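Local coordinates for putative membrane anchored protein (Corynebacterium diphtheriae, PDB 3LSO), which is of unknown function but is probably a membrane-anchored surface protein whose modelled part forms a long array of beta-rich domains, at residues 375-380 / 400-405; 266-269 / 273-276; 306-309 / 313-316; 162-167 / 171-176. One frame throughout, in Å; residues are numbered along the deposited sequence.

Contact 1 of 4, residues 375-380 / 400-405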
loop_
_atom_site.group_PDB
_atom_site.type_symbol
_atom_site.label_atom_id
_atom_site.label_comp_id
_atom_site.label_asym_id
_atom_site.label_seq_id
_atom_site.Cartn_x
_atom_site.Cartn_y
_atom_site.Cartn_z
ATOM N N SER B 375 7.131 31.073 49.834
ATOM C CA SER B 375 5.790 31.601 49.573
ATOM C C SER B 375 5.663 31.792 48.100
ATOM O O SER B 375 6.659 32.028 47.392
ATOM C CB SER B 375 5.599 32.955 50.217
ATOM O OG SER B 375 5.970 32.908 51.574
ATOM N N GLY B 376 4.445 31.681 47.613
ATOM C CA GLY B 376 4.269 31.884 46.211
ATOM C C GLY B 376 4.740 30.747 45.345
ATOM O O GLY B 376 4.789 30.919 44.149
ATOM N N TYR B 377 5.091 29.590 45.904
ATOM C CA TYR B 377 5.180 28.381 45.084
ATOM C C TYR B 377 3.955 27.573 45.386
ATOM O O TYR B 377 3.619 27.390 46.555
ATOM C CB TYR B 377 6.434 27.553 45.379
ATOM C CG TYR B 377 7.698 28.194 44.864
ATOM C CD1 TYR B 377 8.382 29.118 45.649
ATOM C CD2 TYR B 377 8.212 27.905 43.608
ATOM C CE1 TYR B 377 9.526 29.739 45.221
ATOM C CE2 TYR B 377 9.395 28.538 43.164
ATOM C CZ TYR B 377 10.037 29.455 43.995
ATOM O OH TYR B 377 11.195 30.118 43.659
ATOM N N TYR B 378 3.278 27.090 44.352
ATOM C CA TYR B 378 2.004 26.397 44.559
ATOM C C TYR B 378 2.136 24.879 44.597
ATOM O O TYR B 378 2.654 24.278 43.674
ATOM C CB TYR B 378 0.966 26.772 43.487
ATOM C CG TYR B 378 0.636 28.246 43.316
ATOM C CD1 TYR B 378 0.637 29.124 44.396
ATOM C CD2 TYR B 378 0.282 28.744 42.062
ATOM C CE1 TYR B 378 0.331 30.441 44.231
ATOM C CE2 TYR B 378 -0.050 30.091 41.888
ATOM C CZ TYR B 378 -0.011 30.919 42.976
ATOM O OH TYR B 378 -0.309 32.241 42.809
ATOM N N ASP B 379 1.609 24.281 45.659
ATOM C CA ASP B 379 1.630 22.838 45.884
ATOM C C ASP B 379 0.663 22.161 44.906
ATOM O O ASP B 379 -0.552 22.431 44.954
ATOM C CB ASP B 379 1.182 22.587 47.342
ATOM C CG ASP B 379 1.408 21.160 47.826
ATOM O OD1 ASP B 379 1.518 20.228 47.003
ATOM O OD2 ASP B 379 1.462 20.971 49.063
ATOM N N PRO B 380 1.170 21.283 44.016
ATOM C CA PRO B 380 0.310 20.598 43.070
ATOM C C PRO B 380 -0.532 19.536 43.742
ATOM O O PRO B 380 -1.475 19.032 43.153
ATOM C CB PRO B 380 1.298 19.929 42.138
ATOM C CG PRO B 380 2.435 19.664 42.971
ATOM C CD PRO B 380 2.567 20.887 43.826
ATOM N N THR B 400 10.875 32.832 38.840
ATOM C CA THR B 400 10.294 34.166 38.611
ATOM C C THR B 400 8.787 33.953 38.552
ATOM O O THR B 400 8.270 33.008 39.152
ATOM C CB THR B 400 10.787 34.780 37.300
ATOM O OG1 THR B 400 10.609 33.808 36.262
ATOM C CG2 THR B 400 12.268 35.119 37.393
ATOM N N SER B 401 8.071 34.788 37.821
ATOM C CA SER B 401 6.648 34.602 37.715
ATOM C C SER B 401 6.306 33.286 37.035
ATOM O O SER B 401 7.054 32.798 36.176
ATOM C CB SER B 401 6.017 35.749 36.936
ATOM O OG SER B 401 4.641 35.487 36.700
ATOM N N TYR B 402 5.156 32.740 37.418
ATOM C CA TYR B 402 4.555 31.583 36.760
ATOM C C TYR B 402 3.975 31.925 35.378
ATOM O O TYR B 402 3.356 31.062 34.718
ATOM C CB TYR B 402 3.412 31.012 37.619
ATOM C CG TYR B 402 3.817 30.157 38.807
ATOM C CD1 TYR B 402 4.883 29.284 38.721
ATOM C CD2 TYR B 402 3.116 30.215 40.009
ATOM C CE1 TYR B 402 5.251 28.493 39.776
ATOM C CE2 TYR B 402 3.473 29.417 41.065
ATOM C CZ TYR B 402 4.554 28.560 40.940
ATOM O OH TYR B 402 4.948 27.730 41.976
ATOM N N SER B 403 4.126 33.162 34.937
ATOM C CA SER B 403 3.615 33.494 33.627
ATOM C C SER B 403 4.581 33.087 32.515
ATOM O O SER B 403 5.773 33.395 32.550
ATOM C CB SER B 403 3.247 34.976 33.547
ATOM O OG SER B 403 1.988 35.190 34.168
ATOM N N VAL B 404 4.046 32.392 31.520
ATOM C CA VAL B 404 4.780 32.082 30.317
ATOM C C VAL B 404 4.426 33.180 29.352
ATOM O O VAL B 404 3.278 33.322 28.953
ATOM C CB VAL B 404 4.363 30.725 29.805
ATOM C CG1 VAL B 404 5.056 30.392 28.464
ATOM C CG2 VAL B 404 4.670 29.684 30.873
ATOM N N VAL B 405 5.394 33.990 28.982
ATOM C CA VAL B 405 5.034 35.212 28.276
ATOM C C VAL B 405 4.993 35.056 26.794
ATOM O O VAL B 405 4.500 35.963 26.121
ATOM C CB VAL B 405 5.931 36.439 28.624
ATOM C CG1 VAL B 405 6.030 36.629 30.116
ATOM C CG2 VAL B 405 7.300 36.303 28.030
#
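Tyr377 and Tyr402 mark one of the places where the two backbones come closest, yet their CA atoms are still 8.9 Å apart; Gly376 and Ser401 lie at a similar separation. Neither main chain pairs with the other, and the gap is spanned by the side chain of Tyr402. With CG beside its own backbone N and anti to its carbonyl carbon (chi1 -78°), the Tyr402 ring reaches across so that its phenolic end lies against the 376-378 backbone. There OH is 3.0 Å from Tyr378 N in a hydrogen bond donated by the amide, although the hydroxyl is crowded by another atom of the model and its position is less certain. The same ring meets the side chain of Tyr378 obliquely, the planes inclined at 47° and the centroids 5.1 Å apart. Its CE2 atom sits over one face of the Tyr378 ring, displaced toward the rim near CD2. Tyr377 contributes less: its side chain crosses that of Tyr402 at about a right angle, with CD2 3.7 Å from the Tyr402 OH. On either side of Tyr402 in the sequence, Ser401 OG accepts from Ser403 N at 3.0 Å, an ST turn that leads into strand 403-404. Tyr338 of strand 335-343 meets both Tyr378 and Tyr402 edge-to-face and joins the tyrosines of the contact, and Tyr402 also bonds through its backbone to Val337. The arrangement is an aromatic cluster, through which the loop following strand 369-370 packs against a turn at the edge of a beta sheet.

Contact 2 of 4, residues 266-269 / 273-276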
loop_
_atom_site.group_PDB
_atom_site.type_symbol
_atom_site.label_atom_id
_atom_site.label_comp_id
_atom_site.label_asym_id
_atom_site.label_seq_id
_atom_site.Cartn_x
_atom_site.Cartn_y
_atom_site.Cartn_z
ATOM N N PHE B 266 -6.503 -15.748 3.824
ATOM C CA PHE B 266 -7.752 -16.250 3.241
ATOM C C PHE B 266 -7.760 -17.781 3.122
ATOM O O PHE B 266 -6.816 -18.381 2.602
ATOM C CB PHE B 266 -8.040 -15.579 1.890
ATOM C CG PHE B 266 -9.410 -15.865 1.343
ATOM C CD1 PHE B 266 -10.545 -15.329 1.945
ATOM C CD2 PHE B 266 -9.570 -16.664 0.209
ATOM C CE1 PHE B 266 -11.829 -15.591 1.432
ATOM C CE2 PHE B 266 -10.849 -16.929 -0.318
ATOM C CZ PHE B 266 -11.980 -16.390 0.295
ATOM N N ILE B 267 -8.827 -18.387 3.648
ATOM C CA ILE B 267 -9.108 -19.820 3.507
ATOM C C ILE B 267 -10.242 -19.997 2.510
ATOM O O ILE B 267 -11.254 -19.304 2.577
ATOM C CB ILE B 267 -9.498 -20.493 4.864
ATOM C CG1 ILE B 267 -8.341 -20.436 5.878
ATOM C CG2 ILE B 267 -9.963 -21.940 4.654
ATOM C CD1 ILE B 267 -7.088 -21.282 5.505
ATOM N N ASP B 268 -10.056 -20.938 1.593
ATOM C CA ASP B 268 -11.005 -21.201 0.512
ATOM C C ASP B 268 -12.171 -22.089 0.955
ATOM O O ASP B 268 -12.054 -22.836 1.930
ATOM C CB ASP B 268 -10.265 -21.919 -0.603
ATOM C CG ASP B 268 -10.566 -21.351 -1.942
ATOM O OD1 ASP B 268 -11.284 -20.329 -1.986
ATOM O OD2 ASP B 268 -10.078 -21.912 -2.951
ATOM N N ALA B 269 -13.288 -22.037 0.234
ATOM C CA ALA B 269 -14.362 -23.003 0.480
ATOM C C ALA B 269 -13.753 -24.410 0.523
ATOM O O ALA B 269 -13.975 -25.162 1.479
ATOM C CB ALA B 269 -15.443 -22.905 -0.595
ATOM N N ASN B 273 -5.404 -21.607 -0.108
ATOM C CA ASN B 273 -4.982 -20.224 0.154
ATOM C C ASN B 273 -4.579 -19.546 -1.149
ATOM O O ASN B 273 -3.395 -19.427 -1.435
ATOM C CB ASN B 273 -3.784 -20.162 1.105
ATOM C CG ASN B 273 -4.023 -20.872 2.427
ATOM O OD1 ASN B 273 -3.196 -21.684 2.850
ATOM N ND2 ASN B 273 -5.131 -20.549 3.102
ATOM N N PRO B 274 -5.559 -19.090 -1.947
ATOM C CA PRO B 274 -5.190 -18.663 -3.291
ATOM C C PRO B 274 -4.643 -17.235 -3.351
ATOM O O PRO B 274 -4.217 -16.784 -4.419
ATOM C CB PRO B 274 -6.512 -18.774 -4.056
ATOM C CG PRO B 274 -7.534 -18.427 -3.047
ATOM C CD PRO B 274 -7.006 -18.924 -1.704
ATOM N N ALA B 275 -4.651 -16.540 -2.217
ATOM C CA ALA B 275 -4.197 -15.155 -2.165
ATOM C C ALA B 275 -2.963 -14.943 -1.267
ATOM O O ALA B 275 -2.680 -15.733 -0.363
ATOM C CB ALA B 275 -5.340 -14.241 -1.748
ATOM N N PRO B 276 -2.195 -13.883 -1.541
ATOM C CA PRO B 276 -1.141 -13.591 -0.605
ATOM C C PRO B 276 -1.759 -13.142 0.711
ATOM O O PRO B 276 -2.878 -12.615 0.713
ATOM C CB PRO B 276 -0.416 -12.428 -1.274
ATOM C CG PRO B 276 -0.700 -12.604 -2.710
ATOM C CD PRO B 276 -2.111 -13.020 -2.730
HETATM O O HOH W 1 -5.356 -17.066 0.401
#
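The carbonyl oxygen of Phe266 receives two hydrogen bonds, one from a side-chain amide and one from a water. Asn273 ND2 donates to Phe266 O over 2.8 Å with an N-H...O angle of 159°. The oxygen lies close to the amide plane of Asn273, whereas the donor is tilted 29° from the plane of the carbonyl. Water 1 donates to Phe266 O over 3.0 Å and accepts from Ala275 N at 2.8 Å, so it bridges the end of the strand to the returning loop. The CA-H of Asn273 also points to Phe266 O, a weaker contact that adds to the direct link. The amide reaches the carbonyl because CG of Asn273 lies beside its backbone N (chi1 -56°), which brings the end of the side chain nearer to the strand than its first bond would suggest. Ile267 runs alongside it, pointing the same way, and its terminal CD1 abuts ND2. The apolar part of the contact belongs to Phe266 and Pro274: CD of the proline meets CD2 at the edge of the ring, in its plane, at 3.9 Å. Asn273 OD1 accepts from Lys465 N, so both ends of this buried amide are engaged. The contact closes the turn leaving strand 258-267, whose Ile267 bonds to Lys226 at the start of strand 226-231, while the loop ahead of strand 278-285 receives the C-terminal segment through Asn273.

Contact 3 of 4, residues 306-309 / 313-316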
loop_
_atom_site.group_PDB
_atom_site.type_symbol
_atom_site.label_atom_id
_atom_site.label_comp_id
_atom_site.label_asym_id
_atom_site.label_seq_id
_atom_site.Cartn_x
_atom_site.Cartn_y
_atom_site.Cartn_z
ATOM N N SER B 306 16.451 12.671 19.672
ATOM C CA SER B 306 15.538 12.591 18.553
ATOM C C SER B 306 14.129 12.365 19.018
ATOM O O SER B 306 13.895 11.773 20.067
ATOM C CB SER B 306 15.936 11.458 17.621
ATOM O OG SER B 306 17.223 11.691 17.088
ATOM N N ALA B 307 13.175 12.857 18.246
ATOM C CA ALA B 307 11.789 12.563 18.526
ATOM C C ALA B 307 11.590 11.214 17.885
ATOM O O ALA B 307 11.895 11.053 16.707
ATOM C CB ALA B 307 10.895 13.586 17.880
ATOM N N THR B 308 11.130 10.228 18.636
ATOM C CA THR B 308 10.796 8.960 18.018
ATOM C C THR B 308 9.283 8.913 17.880
ATOM O O THR B 308 8.637 9.946 17.894
ATOM C CB THR B 308 11.328 7.813 18.828
ATOM O OG1 THR B 308 10.739 7.859 20.132
ATOM C CG2 THR B 308 12.822 7.927 18.935
ATOM N N SER B 309 8.702 7.739 17.742
ATOM C CA SER B 309 7.264 7.637 17.628
ATOM C C SER B 309 6.972 6.198 17.972
ATOM O O SER B 309 7.898 5.392 18.040
ATOM C CB SER B 309 6.835 7.932 16.206
ATOM O OG SER B 309 7.258 6.893 15.328
ATOM N N PRO B 313 9.853 3.124 17.510
ATOM C CA PRO B 313 10.473 3.660 18.716
ATOM C C PRO B 313 11.976 3.579 18.683
ATOM O O PRO B 313 12.546 2.842 17.869
ATOM C CB PRO B 313 9.953 2.748 19.821
ATOM C CG PRO B 313 8.859 1.928 19.195
ATOM C CD PRO B 313 9.145 1.857 17.752
ATOM N N ALA B 314 12.611 4.333 19.570
ATOM C CA ALA B 314 14.044 4.202 19.781
ATOM C C ALA B 314 14.346 2.759 20.156
ATOM O O ALA B 314 13.663 2.176 20.988
ATOM C CB ALA B 314 14.506 5.145 20.868
ATOM N N LYS B 315 15.339 2.161 19.525
ATOM C CA LYS B 315 15.715 0.808 19.921
ATOM C C LYS B 315 16.669 0.925 21.104
ATOM O O LYS B 315 17.722 1.533 21.020
ATOM C CB LYS B 315 16.284 -0.019 18.747
ATOM C CG LYS B 315 15.196 -0.540 17.771
ATOM C CD LYS B 315 15.685 -1.662 16.837
ATOM C CE LYS B 315 14.648 -2.009 15.764
ATOM N NZ LYS B 315 14.656 -1.040 14.597
ATOM N N VAL B 316 16.258 0.365 22.222
ATOM C CA VAL B 316 16.979 0.528 23.460
ATOM C C VAL B 316 17.118 -0.837 24.115
ATOM O O VAL B 316 16.300 -1.735 23.925
ATOM C CB VAL B 316 16.243 1.528 24.369
ATOM C CG1 VAL B 316 16.743 1.476 25.775
ATOM C CG2 VAL B 316 16.363 2.934 23.807
#
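Between Ser309 and Pro313 the chain folds back on itself, bringing their CA atoms to 5.2 Å without any backbone ladder between the two segments. Ser309 O faces the proline ring, and although it is 3.0 Å from Pro313 N, that nitrogen has no hydrogen to give; CB, CG and CD of the ring all lie at similar distances from the oxygen. The side-chain contact is carried by Thr308, whose CB bond is directed at the second segment. Its methyl CG2, turned beside the backbone N with OG1 in the other position flanked by both N and the carbonyl carbon (chi1 60°), comes 3.8 Å from the methyl CB of Ala314 and rests beside Ala314 N at 3.7 Å. This is a small apolar contact of one methyl upon another. The hydroxyl of Thr308 is used differently: OG1 hydrogen-bonds to Ala450 O. Ser309 OG bonds to Lys312 N within the turn itself. Both segments bond through their backbones to strand 440-453, one after the other along it: Thr308 with Glu448, then Ala314 with Ala450 and Glu452 as strand 314-316 runs parallel to that strand, while Ile303 of strand 298-303 touches the side chains of both Thr308 and Ala314.

Contact 4 of 4, residues 162-167 / 171-176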
loop_
_atom_site.group_PDB
_atom_site.type_symbol
_atom_site.label_atom_id
_atom_site.label_comp_id
_atom_site.label_asym_id
_atom_site.label_seq_id
_atom_site.Cartn_x
_atom_site.Cartn_y
_atom_site.Cartn_z
ATOM N N THR B 162 -2.785 -12.287 -43.170
ATOM C CA THR B 162 -3.212 -13.164 -44.251
ATOM C C THR B 162 -4.643 -12.821 -44.566
ATOM O O THR B 162 -5.434 -12.542 -43.656
ATOM C CB THR B 162 -3.225 -14.648 -43.868
ATOM O OG1 THR B 162 -4.307 -14.891 -42.955
ATOM C CG2 THR B 162 -1.895 -15.126 -43.271
ATOM N N ASN B 163 -4.985 -12.835 -45.848
ATOM C CA ASN B 163 -6.375 -12.715 -46.234
ATOM C C ASN B 163 -6.660 -13.636 -47.394
ATOM O O ASN B 163 -5.734 -14.237 -47.968
ATOM C CB ASN B 163 -6.754 -11.266 -46.556
ATOM C CG ASN B 163 -6.286 -10.836 -47.918
ATOM O OD1 ASN B 163 -5.090 -10.658 -48.152
ATOM N ND2 ASN B 163 -7.221 -10.675 -48.833
ATOM N N THR B 164 -7.947 -13.751 -47.710
ATOM C CA THR B 164 -8.428 -14.512 -48.849
ATOM C C THR B 164 -9.512 -13.717 -49.526
ATOM O O THR B 164 -10.489 -13.323 -48.904
ATOM C CB THR B 164 -8.917 -15.905 -48.429
ATOM O OG1 THR B 164 -7.790 -16.631 -47.909
ATOM C CG2 THR B 164 -9.526 -16.656 -49.614
ATOM N N ALA B 165 -9.301 -13.473 -50.808
ATOM C CA ALA B 165 -10.150 -12.601 -51.572
ATOM C C ALA B 165 -10.853 -13.374 -52.663
ATOM O O ALA B 165 -10.254 -14.219 -53.336
ATOM C CB ALA B 165 -9.337 -11.467 -52.179
ATOM N N SER B 166 -12.128 -13.059 -52.845
ATOM C CA SER B 166 -12.899 -13.593 -53.954
ATOM C C SER B 166 -13.073 -12.519 -55.035
ATOM O O SER B 166 -13.705 -11.482 -54.798
ATOM C CB SER B 166 -14.247 -14.099 -53.457
ATOM O OG SER B 166 -14.972 -14.632 -54.532
ATOM N N VAL B 167 -12.521 -12.784 -56.219
ATOM C CA VAL B 167 -12.435 -11.803 -57.301
ATOM C C VAL B 167 -12.855 -12.410 -58.639
ATOM O O VAL B 167 -12.087 -13.135 -59.266
ATOM C CB VAL B 167 -10.970 -11.296 -57.449
ATOM C CG1 VAL B 167 -10.838 -10.291 -58.592
ATOM C CG2 VAL B 167 -10.431 -10.719 -56.121
ATOM N N THR B 171 -10.161 -17.211 -56.630
ATOM C CA THR B 171 -9.820 -17.105 -55.214
ATOM C C THR B 171 -8.351 -16.750 -55.087
ATOM O O THR B 171 -7.503 -17.424 -55.667
ATOM C CB THR B 171 -10.081 -18.430 -54.500
ATOM O OG1 THR B 171 -11.484 -18.645 -54.429
ATOM C CG2 THR B 171 -9.551 -18.411 -53.101
ATOM N N ALA B 172 -8.047 -15.697 -54.333
ATOM C CA ALA B 172 -6.647 -15.326 -54.092
ATOM C C ALA B 172 -6.262 -15.303 -52.614
ATOM O O ALA B 172 -6.965 -14.703 -51.787
ATOM C CB ALA B 172 -6.318 -13.996 -54.746
ATOM N N ASN B 173 -5.141 -15.950 -52.291
ATOM C CA ASN B 173 -4.644 -15.984 -50.923
ATOM C C ASN B 173 -3.450 -15.069 -50.783
ATOM O O ASN B 173 -2.412 -15.299 -51.380
ATOM C CB ASN B 173 -4.265 -17.408 -50.508
ATOM C CG ASN B 173 -5.422 -18.385 -50.630
ATOM O OD1 ASN B 173 -6.523 -18.154 -50.104
ATOM N ND2 ASN B 173 -5.178 -19.494 -51.330
ATOM N N THR B 174 -3.597 -14.027 -49.983
ATOM C CA THR B 174 -2.501 -13.120 -49.757
ATOM C C THR B 174 -1.818 -13.478 -48.453
ATOM O O THR B 174 -2.487 -13.722 -47.450
ATOM C CB THR B 174 -3.006 -11.687 -49.705
ATOM O OG1 THR B 174 -3.832 -11.444 -50.849
ATOM C CG2 THR B 174 -1.843 -10.693 -49.692
ATOM N N THR B 175 -0.492 -13.527 -48.464
ATOM C CA THR B 175 0.270 -13.739 -47.238
ATOM C C THR B 175 1.283 -12.618 -47.092
ATOM O O THR B 175 2.055 -12.373 -48.008
ATOM C CB THR B 175 0.999 -15.078 -47.257
ATOM O OG1 THR B 175 0.105 -16.088 -46.820
ATOM C CG2 THR B 175 2.198 -15.067 -46.310
ATOM N N CYS B 176 1.279 -11.957 -45.940
ATOM C CA CYS B 176 2.172 -10.850 -45.678
ATOM C C CYS B 176 3.085 -11.146 -44.504
ATOM O O CYS B 176 2.608 -11.490 -43.421
ATOM C CB CYS B 176 1.375 -9.589 -45.382
ATOM S SG CYS B 176 0.278 -9.105 -46.703
#
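Asn163 and Thr174 form a hydrogen-bonded pair of the antiparallel ladder, with Asn163 N to Thr174 O at 3.1 Å and Thr174 N to Asn163 O at 2.9 Å. The next such pair is straighter: Ala165 N meets Ala172 O at 2.8 Å and Ala172 N meets Ala165 O at 2.8 Å, the donors lying in the carbonyl planes and the latter bond reaching 173°. Between them sits the non-hydrogen-bonded pair Thr164 and Asn173, where the side chains supply the polar link. They run side by side, pointing the same way, each with its reaching group beside the backbone N (chi1 -64° for Thr164 OG1, -58° for Asn173 CG), and the threonine hydroxyl donates to Asn173 OD1 over 3.0 Å along a lone pair in the carbonyl plane. Thr164 CG2 also touches Thr171 CG2 at 3.9 Å on this same face. The opposite face holds Asn163, Ala165, Ala172 and Thr174. Further out, Thr164 O accepts from Thr90 OG1 of strand 87-97, while on the other flank Ala172 and Thr174 pack on Val34 of strand 25-36, to which Cys176 is joined by a disulfide with Cys32. The two segments thus form an antiparallel beta hairpin, its strands lying between two others of a DIP2116-like N-terminal domain, a family placed among the immunoglobulin-like E-set folds.

How the contacts relate
Contact 4 is the sole one of the four built on a regular ladder of backbone bonds, a surface hairpin tied down by a disulfide. The others join loops to one another or to the ends of strands, chiefly by side chains: aromatic rings in contact 1, an amide with a water in contact 2, methyl groups in contact 3. Contacts 1 and 2 are partly buried, whereas 3, like 4, is a surface contact. Contacts 1 and 3 reach the same mixed sheet, with centres about 33 Å apart, and neither touches the other. Contact 4 lies far off in the elongated chain, its centre about 101 Å from that of contact 1 and about 51 Å from that of contact 2.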